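Local structure of lactate dehydrogenase, adjacent gene encodes predicted malate dehydrogenase (Cryptosporidium parvum, 2FN7) at residues A[99-104]-A[129-134]. The protein probably catalyses the NAD-dependent interconversion of (S)-lactate and pyruvate, as in other L-lactate dehydrogenases. Residues are numbered along the deposited sequence; the frame is centred on the assembly and turned at random.
Sequences RILDSV and SHFQKV. With NAD (nicotinamide-adenine-dinucleotide), chain C.
His130 NE2 is gripped by two acceptors of the neighbouring helix: it lies 2.7 Å from Asp102 OD2, in a bent and therefore weak hydrogen bond (N-H...O 129°), and makes a second weak bond to the backbone oxygen of Ala98. The imidazole reaches across because its CG stands anti to the backbone N, and it presents its edge to Asp102, whose carboxylate plane is turned 64° from that of the ring. The other carboxylate oxygen, OD1, faces back along its own helix to a long salt bridge with Arg99; a carboxylate at this edge would be expected to make protonation of the ring somewhat easier, an effect the nearby arginine probably tempers. Val134 packs against the same carboxylate, with CG1 3.5 Å from Asp102 OD2.

Deeper in, the contact turns apolar. Leu101 CB meets the edge of the imidazole, 4.0 Å from His130 CD2, while the Leu101 CD2 methyl abuts Phe131 CB at 4.1 Å. Phe131 crosses Val104 at about a right angle, and Val104 CG1 lies oblique to the ring, 4.1 Å from Phe131 CE1. Ile100 points elsewhere, its CG2 3.7 Å from N6A of the NAD adenine, so one short run of helix serves both the cofactor and its helical neighbour.

The axes of 99-104 and 129-134 approach to 9.2 Å and cross at -39°, pointing broadly the same way. Helices 94-111 and 124-135 belong to the Rossmann-type NAD-binding domain; strand 116-119 lies between them in sequence, and Leu101, Val104 and Phe131 converge on Ile78 of the parallel strand 75-78.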
ATOM      1  N   ARG A  99      -8.748 -18.311 -19.694  1.00 34.35           N
ATOM      2  CA  ARG A  99      -8.468 -19.693 -19.192  1.00 36.42           C
ATOM      3  C   ARG A  99      -8.305 -19.676 -17.668  1.00 33.89           C
ATOM      4  O   ARG A  99      -8.889 -20.510 -16.968  1.00 33.94           O
ATOM      5  CB  ARG A  99      -7.204 -20.295 -19.844  1.00 38.21           C
ATOM      6  CG  ARG A  99      -7.358 -20.481 -21.315  1.00 45.52           C
ATOM      7  CD  ARG A  99      -8.543 -21.310 -21.687  1.00 49.49           C
ATOM      8  NE  ARG A  99      -8.001 -22.592 -22.067  1.00 57.23           N
ATOM      9  CZ  ARG A  99      -8.091 -23.718 -21.340  1.00 58.95           C
ATOM     10  NH1 ARG A  99      -8.751 -23.722 -20.149  1.00 57.59           N
ATOM     11  NH2 ARG A  99      -7.488 -24.825 -21.817  1.00 57.61           N
ATOM     12  N   ILE A 100      -7.535 -18.712 -17.173  1.00 32.23           N
ATOM     13  CA  ILE A 100      -7.389 -18.571 -15.719  1.00 30.41           C
ATOM     14  C   ILE A 100      -8.755 -18.430 -15.059  1.00 29.64           C
ATOM     15  O   ILE A 100      -9.036 -19.126 -14.080  1.00 32.92           O
ATOM     16  CB  ILE A 100      -6.585 -17.362 -15.402  1.00 29.54           C
ATOM     17  CG1 ILE A 100      -5.148 -17.629 -15.801  1.00 27.20           C
ATOM     18  CG2 ILE A 100      -6.732 -16.975 -13.896  1.00 27.64           C
ATOM     19  CD1 ILE A 100      -4.320 -16.353 -15.904  1.00 26.49           C
ATOM     20  N   LEU A 101      -9.649 -17.613 -15.622  1.00 29.24           N
ATOM     21  CA  LEU A 101     -10.956 -17.409 -14.969  1.00 30.09           C
ATOM     22  C   LEU A 101     -11.798 -18.644 -14.912  1.00 29.40           C
ATOM     23  O   LEU A 101     -12.635 -18.805 -14.017  1.00 27.55           O
ATOM     24  CB  LEU A 101     -11.742 -16.219 -15.595  1.00 32.07           C
ATOM     25  CG  LEU A 101     -11.602 -14.890 -14.768  1.00 34.76           C
ATOM     26  CD1 LEU A 101     -10.186 -14.534 -14.576  1.00 33.65           C
ATOM     27  CD2 LEU A 101     -12.299 -13.726 -15.451  1.00 36.50           C
ATOM     28  N   ASP A 102     -11.612 -19.516 -15.900  1.00 32.55           N
ATOM     29  CA  ASP A 102     -12.331 -20.805 -15.899  1.00 34.46           C
ATOM     30  C   ASP A 102     -11.926 -21.516 -14.622  1.00 33.02           C
ATOM     31  O   ASP A 102     -12.744 -22.005 -13.880  1.00 33.17           O
ATOM     32  CB  ASP A 102     -11.886 -21.681 -17.069  1.00 37.03           C
ATOM     33  CG  ASP A 102     -12.404 -21.183 -18.361  1.00 38.47           C
ATOM     34  OD1 ASP A 102     -11.792 -21.450 -19.419  1.00 39.35           O
ATOM     35  OD2 ASP A 102     -13.449 -20.512 -18.304  1.00 41.66           O
ATOM     36  N   SER A 103     -10.635 -21.520 -14.358  1.00 33.59           N
ATOM     37  CA  SER A 103     -10.176 -22.188 -13.178  1.00 35.07           C
ATOM     38  C   SER A 103     -10.700 -21.453 -11.903  1.00 36.37           C
ATOM     39  O   SER A 103     -11.262 -22.097 -10.985  1.00 35.90           O
ATOM     40  CB  SER A 103      -8.649 -22.259 -13.280  1.00 37.37           C
ATOM     41  OG  SER A 103      -8.085 -22.794 -12.117  1.00 40.13           O
ATOM     42  N   VAL A 104     -10.585 -20.110 -11.855  1.00 34.76           N
ATOM     43  CA  VAL A 104     -11.059 -19.422 -10.655  1.00 32.24           C
ATOM     44  C   VAL A 104     -12.560 -19.662 -10.449  1.00 32.15           C
ATOM     45  O   VAL A 104     -13.073 -19.811  -9.322  1.00 28.77           O
ATOM     46  CB  VAL A 104     -10.793 -17.966 -10.772  1.00 32.06           C
ATOM     47  CG1 VAL A 104     -11.419 -17.223  -9.593  1.00 30.57           C
ATOM     48  CG2 VAL A 104      -9.268 -17.725 -10.828  1.00 31.59           C
ATOM     49  N   SER A 129     -17.924 -10.898 -17.891  1.00 34.20           N
ATOM     50  CA  SER A 129     -18.989 -11.629 -18.613  1.00 37.08           C
ATOM     51  C   SER A 129     -18.662 -13.150 -18.688  1.00 35.71           C
ATOM     52  O   SER A 129     -19.507 -13.980 -18.436  1.00 35.62           O
ATOM     53  CB  SER A 129     -19.181 -11.087 -20.053  1.00 37.74           C
ATOM     54  OG  SER A 129     -20.434 -11.523 -20.562  1.00 41.22           O
ATOM     55  N   HIS A 130     -17.417 -13.468 -19.001  1.00 36.40           N
ATOM     56  CA  HIS A 130     -16.943 -14.829 -19.077  1.00 35.93           C
ATOM     57  C   HIS A 130     -17.066 -15.483 -17.701  1.00 36.17           C
ATOM     58  O   HIS A 130     -17.651 -16.576 -17.558  1.00 36.78           O
ATOM     59  CB  HIS A 130     -15.491 -14.813 -19.540  1.00 38.03           C
ATOM     60  CG  HIS A 130     -14.892 -16.182 -19.651  1.00 43.14           C
ATOM     61  ND1 HIS A 130     -15.467 -17.188 -20.414  1.00 44.33           N
ATOM     62  CD2 HIS A 130     -13.837 -16.747 -19.013  1.00 44.01           C
ATOM     63  CE1 HIS A 130     -14.800 -18.310 -20.228  1.00 45.40           C
ATOM     64  NE2 HIS A 130     -13.803 -18.075 -19.383  1.00 46.44           N
ATOM     65  N   PHE A 131     -16.584 -14.801 -16.658  1.00 35.39           N
ATOM     66  CA  PHE A 131     -16.657 -15.367 -15.309  1.00 33.44           C
ATOM     67  C   PHE A 131     -18.061 -15.730 -14.899  1.00 34.34           C
ATOM     68  O   PHE A 131     -18.295 -16.791 -14.290  1.00 35.12           O
ATOM     69  CB  PHE A 131     -16.120 -14.394 -14.249  1.00 31.14           C
ATOM     70  CG  PHE A 131     -16.094 -14.974 -12.871  1.00 29.38           C
ATOM     71  CD1 PHE A 131     -15.062 -15.882 -12.494  1.00 27.17           C
ATOM     72  CD2 PHE A 131     -17.155 -14.740 -11.982  1.00 28.02           C
ATOM     73  CE1 PHE A 131     -15.082 -16.531 -11.299  1.00 26.03           C
ATOM     74  CE2 PHE A 131     -17.193 -15.391 -10.777  1.00 26.80           C
ATOM     75  CZ  PHE A 131     -16.168 -16.290 -10.412  1.00 28.74           C
ATOM     76  N   GLN A 132     -18.995 -14.823 -15.162  1.00 36.47           N
ATOM     77  CA  GLN A 132     -20.385 -15.036 -14.753  1.00 37.16           C
ATOM     78  C   GLN A 132     -20.966 -16.190 -15.529  1.00 39.48           C
ATOM     79  O   GLN A 132     -21.749 -16.971 -14.999  1.00 39.97           O
ATOM     80  CB  GLN A 132     -21.232 -13.768 -14.980  1.00 36.19           C
ATOM     81  CG  GLN A 132     -22.678 -13.840 -14.370  1.00 33.42           C
ATOM     82  CD  GLN A 132     -23.605 -14.698 -15.210  1.00 36.25           C
ATOM     83  OE1 GLN A 132     -23.518 -14.650 -16.432  1.00 35.38           O
ATOM     84  NE2 GLN A 132     -24.498 -15.469 -14.572  1.00 34.50           N
ATOM     85  N   LYS A 133     -20.590 -16.306 -16.798  1.00 42.62           N
ATOM     86  CA  LYS A 133     -21.107 -17.435 -17.581  1.00 45.97           C
ATOM     87  C   LYS A 133     -20.548 -18.774 -17.091  1.00 45.34           C
ATOM     88  O   LYS A 133     -21.315 -19.668 -16.788  1.00 45.89           O
ATOM     89  CB  LYS A 133     -20.801 -17.281 -19.076  1.00 48.44           C
ATOM     90  CG  LYS A 133     -21.828 -16.427 -19.829  1.00 53.65           C
ATOM     91  CD  LYS A 133     -21.351 -16.123 -21.269  1.00 57.60           C
ATOM     92  CE  LYS A 133     -21.865 -14.803 -21.785  1.00 59.17           C
ATOM     93  NZ  LYS A 133     -21.226 -14.548 -23.122  1.00 62.33           N
ATOM     94  N   VAL A 134     -19.230 -18.916 -16.969  1.00 44.81           N
ATOM     95  CA  VAL A 134     -18.761 -20.216 -16.562  1.00 44.09           C
ATOM     96  C   VAL A 134     -18.971 -20.538 -15.107  1.00 45.77           C
ATOM     97  O   VAL A 134     -18.939 -21.708 -14.771  1.00 48.58           O
ATOM     98  CB  VAL A 134     -17.250 -20.492 -16.965  1.00 42.54           C
ATOM     99  CG1 VAL A 134     -16.894 -19.815 -18.216  1.00 40.51           C
ATOM    100  CG2 VAL A 134     -16.362 -20.126 -15.930  1.00 43.70           C
TER
HETATM  101  PA  NAD C 401       0.531  -9.167 -11.547  1.00 26.44           P
HETATM  102  O1A NAD C 401       1.317  -8.366 -10.707  1.00 22.95           O
HETATM  103  O2A NAD C 401       1.174  -9.785 -12.668  1.00 30.79           O
HETATM  104  O5B NAD C 401      -0.280 -10.210 -10.830  1.00 26.98           O
HETATM  105  C5B NAD C 401      -1.122 -11.246 -11.389  1.00 27.20           C
HETATM  106  C4B NAD C 401      -0.984 -12.399 -10.317  1.00 27.97           C
HETATM  107  O4B NAD C 401      -1.750 -13.422 -10.854  1.00 30.18           O
HETATM  108  C3B NAD C 401       0.483 -13.069 -10.168  1.00 28.14           C
HETATM  109  O3B NAD C 401       0.976 -12.998  -8.846  1.00 29.51           O
HETATM  110  C2B NAD C 401       0.245 -14.456 -10.614  1.00 28.73           C
HETATM  111  O2B NAD C 401       0.996 -15.532 -10.076  1.00 33.16           O
HETATM  112  C1B NAD C 401      -1.161 -14.649 -10.323  1.00 28.63           C
HETATM  113  N9A NAD C 401      -1.776 -15.724 -11.020  1.00 27.88           N
HETATM  114  C8A NAD C 401      -1.638 -16.296 -12.226  1.00 25.68           C
HETATM  115  N7A NAD C 401      -2.210 -17.234 -12.763  1.00 28.55           N
HETATM  116  C5A NAD C 401      -3.005 -17.458 -11.716  1.00 25.90           C
HETATM  117  C6A NAD C 401      -4.016 -18.435 -11.537  1.00 29.47           C
HETATM  118  N6A NAD C 401      -4.305 -19.337 -12.480  1.00 28.57           N
HETATM  119  N1A NAD C 401      -4.706 -18.418 -10.339  1.00 29.40           N
HETATM  120  C2A NAD C 401      -4.364 -17.488  -9.382  1.00 27.68           C
HETATM  121  N3A NAD C 401      -3.440 -16.576  -9.453  1.00 25.95           N
HETATM  122  C4A NAD C 401      -2.793 -16.589 -10.644  1.00 26.74           C
HETATM  123  O3  NAD C 401      -0.755  -8.277 -12.177  1.00 28.31           O
HETATM  124  PN  NAD C 401      -1.409  -6.946 -11.546  1.00 25.58           P
HETATM  125  O1N NAD C 401      -0.576  -5.826 -11.781  1.00 24.61           O
HETATM  126  O2N NAD C 401      -1.831  -7.208 -10.146  1.00 27.29           O
HETATM  127  O5D NAD C 401      -2.739  -6.906 -12.506  1.00 26.48           O
HETATM  128  C5D NAD C 401      -3.687  -7.918 -12.345  1.00 23.14           C
HETATM  129  C4D NAD C 401      -4.713  -7.845 -13.490  1.00 27.20           C
HETATM  130  O4D NAD C 401      -5.538  -6.630 -13.286  1.00 28.12           O
HETATM  131  C3D NAD C 401      -4.153  -7.691 -14.935  1.00 22.21           C
HETATM  132  O3D NAD C 401      -5.052  -8.403 -15.761  1.00 25.21           O
HETATM  133  C2D NAD C 401      -4.230  -6.163 -15.186  1.00 25.25           C
HETATM  134  O2D NAD C 401      -4.294  -5.844 -16.616  1.00 18.46           O
HETATM  135  C1D NAD C 401      -5.490  -5.826 -14.502  1.00 26.04           C
HETATM  136  N1N NAD C 401      -5.700  -4.444 -14.145  1.00 28.07           N
HETATM  137  C2N NAD C 401      -7.091  -4.146 -14.230  1.00 30.00           C
HETATM  138  C3N NAD C 401      -7.543  -2.855 -13.973  1.00 29.50           C
HETATM  139  C7N NAD C 401      -9.036  -2.408 -14.006  1.00 32.41           C
HETATM  140  O7N NAD C 401      -9.277  -1.221 -13.796  1.00 35.41           O
HETATM  141  N7N NAD C 401      -9.974  -3.402 -14.045  1.00 28.97           N
HETATM  142  C4N NAD C 401      -6.650  -1.789 -13.617  1.00 27.04           C
HETATM  143  C5N NAD C 401      -5.204  -2.171 -13.530  1.00 29.54           C
HETATM  144  C6N NAD C 401      -4.670  -3.451 -13.780  1.00 27.41           C